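M152 protein (Murid herpesvirus 1, PDB 4G59) probably acts as an MHC class I-like viral immune-evasion glycoprotein that binds NKG2D ligands of the RAE-1 family and interferes with their display on infected cells. Local coordinates at residues Glu76-Phe89 / Val140-Gly153. Residues are numbered along the deposited sequence; the frame is centred on the assembly and turned at random.
Sequences EQERFVYEYIMNVF and VSEDDIARYGQGSG
Y148 lays its ring over one face of Y84 in an offset stack, the planes inclined by 15° and the centroids 4.3 Å apart. The two side chains point oppositely along the stack, with Y148 CB above the Y84 ring, 3.6 Å from its centroid, as a CH-pi contact. Y84 OH reaches beyond the stack to I145 and is hydrogen-bonded to Q112 on the sheet below. At the edge of the Y148 ring stands F80, whose CE1 lies 3.4 Å from Y148 CD1. S152 CB covers a face of F80, 25° off the ring normal. Above the eight-stranded sheet of an MHC class I-like platform, the C-terminal part of helix 68-89 packs directly against short helix 142-148, antiparallel at 174° with axes 10.9 Å apart, consistent with a groove narrowed here. Toward V140 the packing is apolar: V88 CG1 meets V140 CG1 at 3.6 Å, and V140 CG2 makes a CH-pi contact over F89. At the other end S152 OG, swung away from its own backbone N, donates to E76 OE2 at a doubtfully short 2.5 Å; R79 grips both carboxylate oxygens side-on in a salt bridge. Q77 NE2 bonds S152 O (3.0 Å) from above the carbonyl plane, while Q77 OE1 is hydrogen-bonded to Y99 OH.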
ATOM      1  N   GLU B  76      12.568  -1.189  19.973  1.00 35.38           N
ATOM      2  CA  GLU B  76      13.868  -1.748  19.615  1.00 35.60           C
ATOM      3  C   GLU B  76      14.131  -1.622  18.127  1.00 40.19           C
ATOM      4  O   GLU B  76      15.235  -1.249  17.735  1.00 45.55           O
ATOM      5  CB  GLU B  76      14.007  -3.204  20.062  1.00 36.70           C
ATOM      6  CG  GLU B  76      15.241  -3.941  19.503  1.00 44.58           C
ATOM      7  CD  GLU B  76      16.589  -3.317  19.908  1.00 46.09           C
ATOM      8  OE1 GLU B  76      16.612  -2.453  20.810  1.00 46.45           O
ATOM      9  OE2 GLU B  76      17.629  -3.693  19.317  1.00 43.78           O
ATOM     10  N   GLN B  77      13.128  -1.916  17.293  1.00 43.57           N
ATOM     11  CA  GLN B  77      13.326  -1.814  15.842  1.00 42.51           C
ATOM     12  C   GLN B  77      13.670  -0.384  15.447  1.00 39.55           C
ATOM     13  O   GLN B  77      14.451  -0.170  14.533  1.00 41.63           O
ATOM     14  CB  GLN B  77      12.107  -2.296  15.038  1.00 40.06           C
ATOM     15  CG  GLN B  77      11.686  -3.745  15.279  1.00 41.42           C
ATOM     16  CD  GLN B  77      12.821  -4.750  15.175  1.00 41.04           C
ATOM     17  OE1 GLN B  77      13.551  -4.800  14.181  1.00 36.46           O
ATOM     18  NE2 GLN B  77      12.955  -5.579  16.202  1.00 39.65           N
ATOM     19  N   GLU B  78      13.109   0.594  16.147  1.00 39.15           N
ATOM     20  CA  GLU B  78      13.382   1.979  15.798  1.00 38.69           C
ATOM     21  C   GLU B  78      14.855   2.339  16.032  1.00 46.40           C
ATOM     22  O   GLU B  78      15.511   2.930  15.162  1.00 47.39           O
ATOM     23  CB  GLU B  78      12.416   2.932  16.513  1.00 40.20           C
ATOM     24  CG  GLU B  78      10.999   2.838  15.970  1.00 38.12           C
ATOM     25  CD  GLU B  78      10.096   3.947  16.431  1.00 43.63           C
ATOM     26  OE1 GLU B  78       8.870   3.801  16.270  1.00 46.99           O
ATOM     27  OE2 GLU B  78      10.593   4.976  16.927  1.00 48.92           O
ATOM     28  N   ARG B  79      15.362   1.964  17.205  1.00 43.24           N
ATOM     29  CA  ARG B  79      16.783   2.038  17.508  1.00 42.38           C
ATOM     30  C   ARG B  79      17.623   1.226  16.514  1.00 45.40           C
ATOM     31  O   ARG B  79      18.556   1.752  15.913  1.00 46.26           O
ATOM     32  CB  ARG B  79      17.048   1.526  18.927  1.00 41.93           C
ATOM     33  CG  ARG B  79      18.375   1.988  19.491  1.00 39.90           C
ATOM     34  CD  ARG B  79      18.886   1.084  20.592  1.00 45.48           C
ATOM     35  NE  ARG B  79      18.914  -0.325  20.205  1.00 52.01           N
ATOM     36  CZ  ARG B  79      19.864  -0.885  19.465  1.00 45.80           C
ATOM     37  NH1 ARG B  79      20.869  -0.155  19.015  1.00 52.73           N
ATOM     38  NH2 ARG B  79      19.805  -2.175  19.164  1.00 48.56           N
ATOM     39  N   PHE B  80      17.295  -0.052  16.344  1.00 45.35           N
ATOM     40  CA  PHE B  80      18.098  -0.933  15.498  1.00 43.56           C
ATOM     41  C   PHE B  80      18.218  -0.435  14.057  1.00 45.11           C
ATOM     42  O   PHE B  80      19.301  -0.431  13.477  1.00 49.05           O
ATOM     43  CB  PHE B  80      17.528  -2.361  15.515  1.00 43.83           C
ATOM     44  CG  PHE B  80      18.114  -3.271  14.445  1.00 43.03           C
ATOM     45  CD1 PHE B  80      19.459  -3.622  14.462  1.00 39.18           C
ATOM     46  CD2 PHE B  80      17.306  -3.784  13.430  1.00 40.84           C
ATOM     47  CE1 PHE B  80      19.991  -4.472  13.467  1.00 43.25           C
ATOM     48  CE2 PHE B  80      17.826  -4.631  12.438  1.00 42.72           C
ATOM     49  CZ  PHE B  80      19.173  -4.976  12.453  1.00 39.51           C
ATOM     50  N   VAL B  81      17.091  -0.032  13.483  1.00 46.82           N
ATOM     51  CA  VAL B  81      17.034   0.369  12.077  1.00 47.94           C
ATOM     52  C   VAL B  81      17.733   1.719  11.886  1.00 47.37           C
ATOM     53  O   VAL B  81      18.316   1.981  10.823  1.00 49.32           O
ATOM     54  CB  VAL B  81      15.562   0.389  11.545  1.00 42.21           C
ATOM     55  CG1 VAL B  81      15.504   0.883  10.123  1.00 42.78           C
ATOM     56  CG2 VAL B  81      14.934  -1.001  11.632  1.00 39.24           C
ATOM     57  N   TYR B  82      17.688   2.559  12.923  1.00 47.50           N
ATOM     58  CA  TYR B  82      18.392   3.839  12.900  1.00 48.45           C
ATOM     59  C   TYR B  82      19.909   3.638  12.853  1.00 54.67           C
ATOM     60  O   TYR B  82      20.577   4.212  11.990  1.00 56.88           O
ATOM     61  CB  TYR B  82      18.000   4.715  14.093  1.00 46.84           C
ATOM     62  CG  TYR B  82      18.911   5.908  14.298  1.00 55.06           C
ATOM     63  CD1 TYR B  82      18.858   7.002  13.445  1.00 62.62           C
ATOM     64  CD2 TYR B  82      19.823   5.941  15.346  1.00 57.76           C
ATOM     65  CE1 TYR B  82      19.691   8.094  13.628  1.00 65.79           C
ATOM     66  CE2 TYR B  82      20.659   7.028  15.534  1.00 62.08           C
ATOM     67  CZ  TYR B  82      20.589   8.099  14.670  1.00 65.75           C
ATOM     68  OH  TYR B  82      21.417   9.183  14.842  1.00 68.12           O
ATOM     69  N   GLU B  83      20.453   2.833  13.769  1.00 51.29           N
ATOM     70  CA  GLU B  83      21.881   2.497  13.727  1.00 52.92           C
ATOM     71  C   GLU B  83      22.262   1.921  12.368  1.00 54.99           C
ATOM     72  O   GLU B  83      23.208   2.389  11.746  1.00 57.06           O
ATOM     73  CB  GLU B  83      22.271   1.491  14.811  1.00 44.35           C
ATOM     74  CG  GLU B  83      21.814   1.834  16.213  1.00 54.90           C
ATOM     75  CD  GLU B  83      22.472   3.071  16.778  1.00 63.95           C
ATOM     76  OE1 GLU B  83      23.704   3.208  16.642  1.00 70.86           O
ATOM     77  OE2 GLU B  83      21.755   3.906  17.374  1.00 71.46           O
ATOM     78  N   TYR B  84      21.517   0.910  11.918  1.00 51.11           N
ATOM     79  CA  TYR B  84      21.821   0.211  10.671  1.00 52.37           C
ATOM     80  C   TYR B  84      21.948   1.185   9.517  1.00 54.20           C
ATOM     81  O   TYR B  84      22.947   1.163   8.794  1.00 50.70           O
ATOM     82  CB  TYR B  84      20.725  -0.801  10.363  1.00 48.12           C
ATOM     83  CG  TYR B  84      20.858  -1.528   9.040  1.00 45.08           C
ATOM     84  CD1 TYR B  84      22.096  -1.822   8.495  1.00 46.58           C
ATOM     85  CD2 TYR B  84      19.731  -1.932   8.342  1.00 46.65           C
ATOM     86  CE1 TYR B  84      22.206  -2.501   7.289  1.00 48.08           C
ATOM     87  CE2 TYR B  84      19.831  -2.603   7.132  1.00 44.04           C
ATOM     88  CZ  TYR B  84      21.065  -2.882   6.611  1.00 42.63           C
ATOM     89  OH  TYR B  84      21.159  -3.550   5.413  1.00 40.19           O
ATOM     90  N   ILE B  85      20.935   2.035   9.361  1.00 52.23           N
ATOM     91  CA  ILE B  85      20.887   2.999   8.267  1.00 54.36           C
ATOM     92  C   ILE B  85      22.069   3.983   8.297  1.00 60.56           C
ATOM     93  O   ILE B  85      22.748   4.179   7.276  1.00 61.67           O
ATOM     94  CB  ILE B  85      19.536   3.759   8.246  1.00 54.85           C
ATOM     95  CG1 ILE B  85      18.463   2.917   7.563  1.00 47.08           C
ATOM     96  CG2 ILE B  85      19.679   5.103   7.540  1.00 59.97           C
ATOM     97  CD1 ILE B  85      18.779   2.603   6.110  1.00 47.77           C
ATOM     98  N   MET B  86      22.317   4.582   9.463  1.00 57.25           N
ATOM     99  CA  MET B  86      23.420   5.528   9.626  1.00 60.85           C
ATOM    100  C   MET B  86      24.804   4.884   9.424  1.00 61.02           C
ATOM    101  O   MET B  86      25.611   5.387   8.647  1.00 68.81           O
ATOM    102  CB  MET B  86      23.350   6.232  10.990  1.00 58.24           C
ATOM    103  CG  MET B  86      22.116   7.114  11.199  1.00 61.59           C
ATOM    104  SD  MET B  86      21.837   8.357   9.914  1.00 77.90           S
ATOM    105  CE  MET B  86      23.078   9.582  10.331  1.00 73.56           C
ATOM    106  N   ASN B  87      25.064   3.774  10.114  1.00 55.98           N
ATOM    107  CA  ASN B  87      26.362   3.092  10.061  1.00 59.67           C
ATOM    108  C   ASN B  87      26.712   2.383   8.748  1.00 60.63           C
ATOM    109  O   ASN B  87      27.888   2.224   8.434  1.00 65.82           O
ATOM    110  CB  ASN B  87      26.489   2.081  11.206  1.00 54.73           C
ATOM    111  CG  ASN B  87      26.345   2.718  12.573  1.00 65.07           C
ATOM    112  OD1 ASN B  87      26.333   3.942  12.707  1.00 74.00           O
ATOM    113  ND2 ASN B  87      26.245   1.883  13.605  1.00 55.44           N
ATOM    114  N   VAL B  88      25.706   1.938   8.000  1.00 58.29           N
ATOM    115  CA  VAL B  88      25.957   1.165   6.789  1.00 57.82           C
ATOM    116  C   VAL B  88      25.559   1.906   5.520  1.00 56.81           C
ATOM    117  O   VAL B  88      26.342   1.989   4.575  1.00 61.41           O
ATOM    118  CB  VAL B  88      25.269  -0.222   6.824  1.00 55.84           C
ATOM    119  CG1 VAL B  88      25.593  -1.023   5.548  1.00 47.51           C
ATOM    120  CG2 VAL B  88      25.700  -0.996   8.059  1.00 47.85           C
ATOM    121  N   PHE B  89      24.289   2.252   5.404  1.00 57.78           N
ATOM    122  CA  PHE B  89      23.847   2.995   4.235  1.00 54.98           C
ATOM    123  C   PHE B  89      24.259   4.463   4.164  1.00 60.27           C
ATOM    124  O   PHE B  89      24.665   4.958   3.125  1.00 60.73           O
ATOM    125  CB  PHE B  89      22.375   2.746   3.961  1.00 48.75           C
ATOM    126  CG  PHE B  89      22.127   1.415   3.335  1.00 50.84           C
ATOM    127  CD1 PHE B  89      22.165   1.269   1.966  1.00 45.81           C
ATOM    128  CD2 PHE B  89      21.916   0.299   4.113  1.00 46.01           C
ATOM    129  CE1 PHE B  89      21.958   0.052   1.386  1.00 46.29           C
ATOM    130  CE2 PHE B  89      21.715  -0.923   3.533  1.00 47.78           C
ATOM    131  CZ  PHE B  89      21.739  -1.046   2.165  1.00 45.22           C
ATOM    132  N   VAL B 140      28.159  -0.257  -0.259  1.00 57.95           N
ATOM    133  CA  VAL B 140      27.736  -1.151   0.820  1.00 58.24           C
ATOM    134  C   VAL B 140      28.033  -2.626   0.525  1.00 57.28           C
ATOM    135  O   VAL B 140      27.704  -3.128  -0.554  1.00 59.28           O
ATOM    136  CB  VAL B 140      26.244  -0.971   1.143  1.00 56.51           C
ATOM    137  CG1 VAL B 140      25.775  -2.027   2.130  1.00 45.74           C
ATOM    138  CG2 VAL B 140      25.998   0.437   1.691  1.00 54.44           C
ATOM    139  N   SER B 141      28.659  -3.315   1.481  1.00 50.69           N
ATOM    140  CA  SER B 141      29.004  -4.732   1.297  1.00 50.69           C
ATOM    141  C   SER B 141      27.827  -5.685   1.566  1.00 48.53           C
ATOM    142  O   SER B 141      27.046  -5.490   2.486  1.00 46.81           O
ATOM    143  CB  SER B 141      30.187  -5.133   2.175  1.00 47.09           C
ATOM    144  OG  SER B 141      29.798  -5.249   3.530  1.00 50.87           O
ATOM    145  N   GLU B 142      27.725  -6.713   0.740  1.00 51.48           N
ATOM    146  CA  GLU B 142      26.817  -7.815   0.956  1.00 46.94           C
ATOM    147  C   GLU B 142      26.943  -8.388   2.371  1.00 50.55           C
ATOM    148  O   GLU B 142      25.942  -8.803   2.958  1.00 54.48           O
ATOM    149  CB  GLU B 142      27.103  -8.886  -0.090  1.00 42.21           C
ATOM    150  CG  GLU B 142      26.313 -10.168   0.048  1.00 49.03           C
ATOM    151  CD  GLU B 142      26.229 -10.911  -1.276  1.00 59.60           C
ATOM    152  OE1 GLU B 142      26.030 -10.241  -2.314  1.00 64.11           O
ATOM    153  OE2 GLU B 142      26.365 -12.153  -1.289  1.00 59.08           O
ATOM    154  N   ASP B 143      28.160  -8.400   2.917  1.00 46.10           N
ATOM    155  CA  ASP B 143      28.401  -8.965   4.243  1.00 48.99           C
ATOM    156  C   ASP B 143      27.624  -8.182   5.292  1.00 51.96           C
ATOM    157  O   ASP B 143      26.966  -8.758   6.172  1.00 48.79           O
ATOM    158  CB  ASP B 143      29.889  -8.920   4.610  1.00 69.90           C
ATOM    159  CG  ASP B 143      30.757  -9.709   3.660  1.00 69.90           C
ATOM    160  OD1 ASP B 143      30.589 -10.942   3.594  1.00 69.90           O
ATOM    161  OD2 ASP B 143      31.626  -9.089   3.005  1.00 69.90           O
ATOM    162  N   ASP B 144      27.725  -6.859   5.192  1.00 52.91           N
ATOM    163  CA  ASP B 144      27.058  -5.954   6.114  1.00 52.30           C
ATOM    164  C   ASP B 144      25.525  -6.071   6.061  1.00 49.05           C
ATOM    165  O   ASP B 144      24.848  -6.062   7.101  1.00 48.96           O
ATOM    166  CB  ASP B 144      27.493  -4.518   5.820  1.00 52.77           C
ATOM    167  CG  ASP B 144      28.625  -4.061   6.705  1.00 56.23           C
ATOM    168  OD1 ASP B 144      28.830  -4.703   7.759  1.00 54.53           O
ATOM    169  OD2 ASP B 144      29.293  -3.053   6.353  1.00 55.85           O
ATOM    170  N   ILE B 145      24.989  -6.183   4.849  1.00 42.61           N
ATOM    171  CA  ILE B 145      23.550  -6.346   4.650  1.00 47.41           C
ATOM    172  C   ILE B 145      23.031  -7.665   5.236  1.00 49.05           C
ATOM    173  O   ILE B 145      21.988  -7.705   5.899  1.00 47.99           O
ATOM    174  CB  ILE B 145      23.201  -6.276   3.165  1.00 46.45           C
ATOM    175  CG1 ILE B 145      23.477  -4.868   2.638  1.00 42.75           C
ATOM    176  CG2 ILE B 145      21.756  -6.705   2.920  1.00 44.89           C
ATOM    177  CD1 ILE B 145      23.547  -4.788   1.137  1.00 37.39           C
ATOM    178  N   ALA B 146      23.779  -8.734   5.002  1.00 47.81           N
ATOM    179  CA  ALA B 146      23.430 -10.042   5.519  1.00 47.70           C
ATOM    180  C   ALA B 146      23.437 -10.034   7.043  1.00 49.57           C
ATOM    181  O   ALA B 146      22.564 -10.629   7.687  1.00 50.73           O
ATOM    182  CB  ALA B 146      24.393 -11.087   4.978  1.00 46.09           C
ATOM    183  N   ARG B 147      24.426  -9.369   7.630  1.00 46.63           N
ATOM    184  CA  ARG B 147      24.594  -9.434   9.083  1.00 47.89           C
ATOM    185  C   ARG B 147      23.464  -8.662   9.765  1.00 47.94           C
ATOM    186  O   ARG B 147      22.977  -9.046  10.843  1.00 47.28           O
ATOM    187  CB  ARG B 147      26.015  -8.989   9.511  1.00 48.29           C
ATOM    188  CG  ARG B 147      26.183  -7.540   9.994  1.00 52.89           C
ATOM    189  CD  ARG B 147      27.668  -7.174  10.329  1.00 49.92           C
ATOM    190  NE  ARG B 147      28.567  -7.181   9.161  1.00 53.23           N
ATOM    191  CZ  ARG B 147      29.479  -8.129   8.908  1.00 46.18           C
ATOM    192  NH1 ARG B 147      29.632  -9.158   9.740  1.00 42.16           N
ATOM    193  NH2 ARG B 147      30.237  -8.057   7.823  1.00 40.28           N
ATOM    194  N   TYR B 148      23.005  -7.600   9.107  1.00 49.05           N
ATOM    195  CA  TYR B 148      21.873  -6.848   9.631  1.00 45.93           C
ATOM    196  C   TYR B 148      20.542  -7.539   9.325  1.00 46.87           C
ATOM    197  O   TYR B 148      19.524  -7.267   9.985  1.00 45.76           O
ATOM    198  CB  TYR B 148      21.909  -5.403   9.145  1.00 45.42           C
ATOM    199  CG  TYR B 148      22.829  -4.560   9.991  1.00 46.54           C
ATOM    200  CD1 TYR B 148      22.374  -3.965  11.158  1.00 47.24           C
ATOM    201  CD2 TYR B 148      24.161  -4.374   9.635  1.00 49.22           C
ATOM    202  CE1 TYR B 148      23.216  -3.199  11.944  1.00 51.22           C
ATOM    203  CE2 TYR B 148      25.009  -3.617  10.415  1.00 46.54           C
ATOM    204  CZ  TYR B 148      24.535  -3.029  11.571  1.00 53.15           C
ATOM    205  OH  TYR B 148      25.385  -2.273  12.351  1.00 54.05           O
ATOM    206  N   GLY B 149      20.572  -8.453   8.350  1.00 46.45           N
ATOM    207  CA  GLY B 149      19.445  -9.329   8.069  1.00 46.02           C
ATOM    208  C   GLY B 149      19.053 -10.211   9.250  1.00 45.85           C
ATOM    209  O   GLY B 149      17.966 -10.792   9.291  1.00 48.06           O
ATOM    210  N   GLN B 150      19.932 -10.321  10.231  1.00 46.83           N
ATOM    211  CA  GLN B 150      19.584 -11.081  11.421  1.00 47.87           C
ATOM    212  C   GLN B 150      18.514 -10.376  12.238  1.00 43.73           C
ATOM    213  O   GLN B 150      17.810 -11.000  13.028  1.00 49.68           O
ATOM    214  CB  GLN B 150      20.815 -11.337  12.277  1.00 44.58           C
ATOM    215  CG  GLN B 150      21.698 -12.418  11.737  1.00 47.13           C
ATOM    216  CD  GLN B 150      22.839 -12.699  12.670  1.00 50.15           C
ATOM    217  OE1 GLN B 150      22.876 -12.186  13.792  1.00 51.26           O
ATOM    218  NE2 GLN B 150      23.785 -13.509  12.218  1.00 45.39           N
ATOM    219  N   GLY B 151      18.398  -9.073  12.038  1.00 37.42           N
ATOM    220  CA  GLY B 151      17.415  -8.298  12.750  1.00 40.26           C
ATOM    221  C   GLY B 151      17.885  -8.140  14.170  1.00 42.41           C
ATOM    222  O   GLY B 151      18.987  -8.572  14.499  1.00 40.77           O
ATOM    223  N   SER B 152      17.061  -7.523  15.004  1.00 40.07           N
ATOM    224  CA  SER B 152      17.400  -7.335  16.406  1.00 46.70           C
ATOM    225  C   SER B 152      16.145  -7.589  17.224  1.00 44.76           C
ATOM    226  O   SER B 152      15.070  -7.714  16.656  1.00 49.44           O
ATOM    227  CB  SER B 152      17.908  -5.906  16.620  1.00 44.33           C
ATOM    228  OG  SER B 152      18.287  -5.652  17.963  1.00 45.12           O
ATOM    229  N   GLY B 153      16.274  -7.695  18.544  1.00 45.71           N
ATOM    230  CA  GLY B 153      15.116  -7.641  19.440  1.00 40.53           C
ATOM    231  C   GLY B 153      14.269  -8.892  19.645  1.00 41.37           C
ATOM    232  O   GLY B 153      13.286  -8.865  20.411  1.00 45.53           O
TER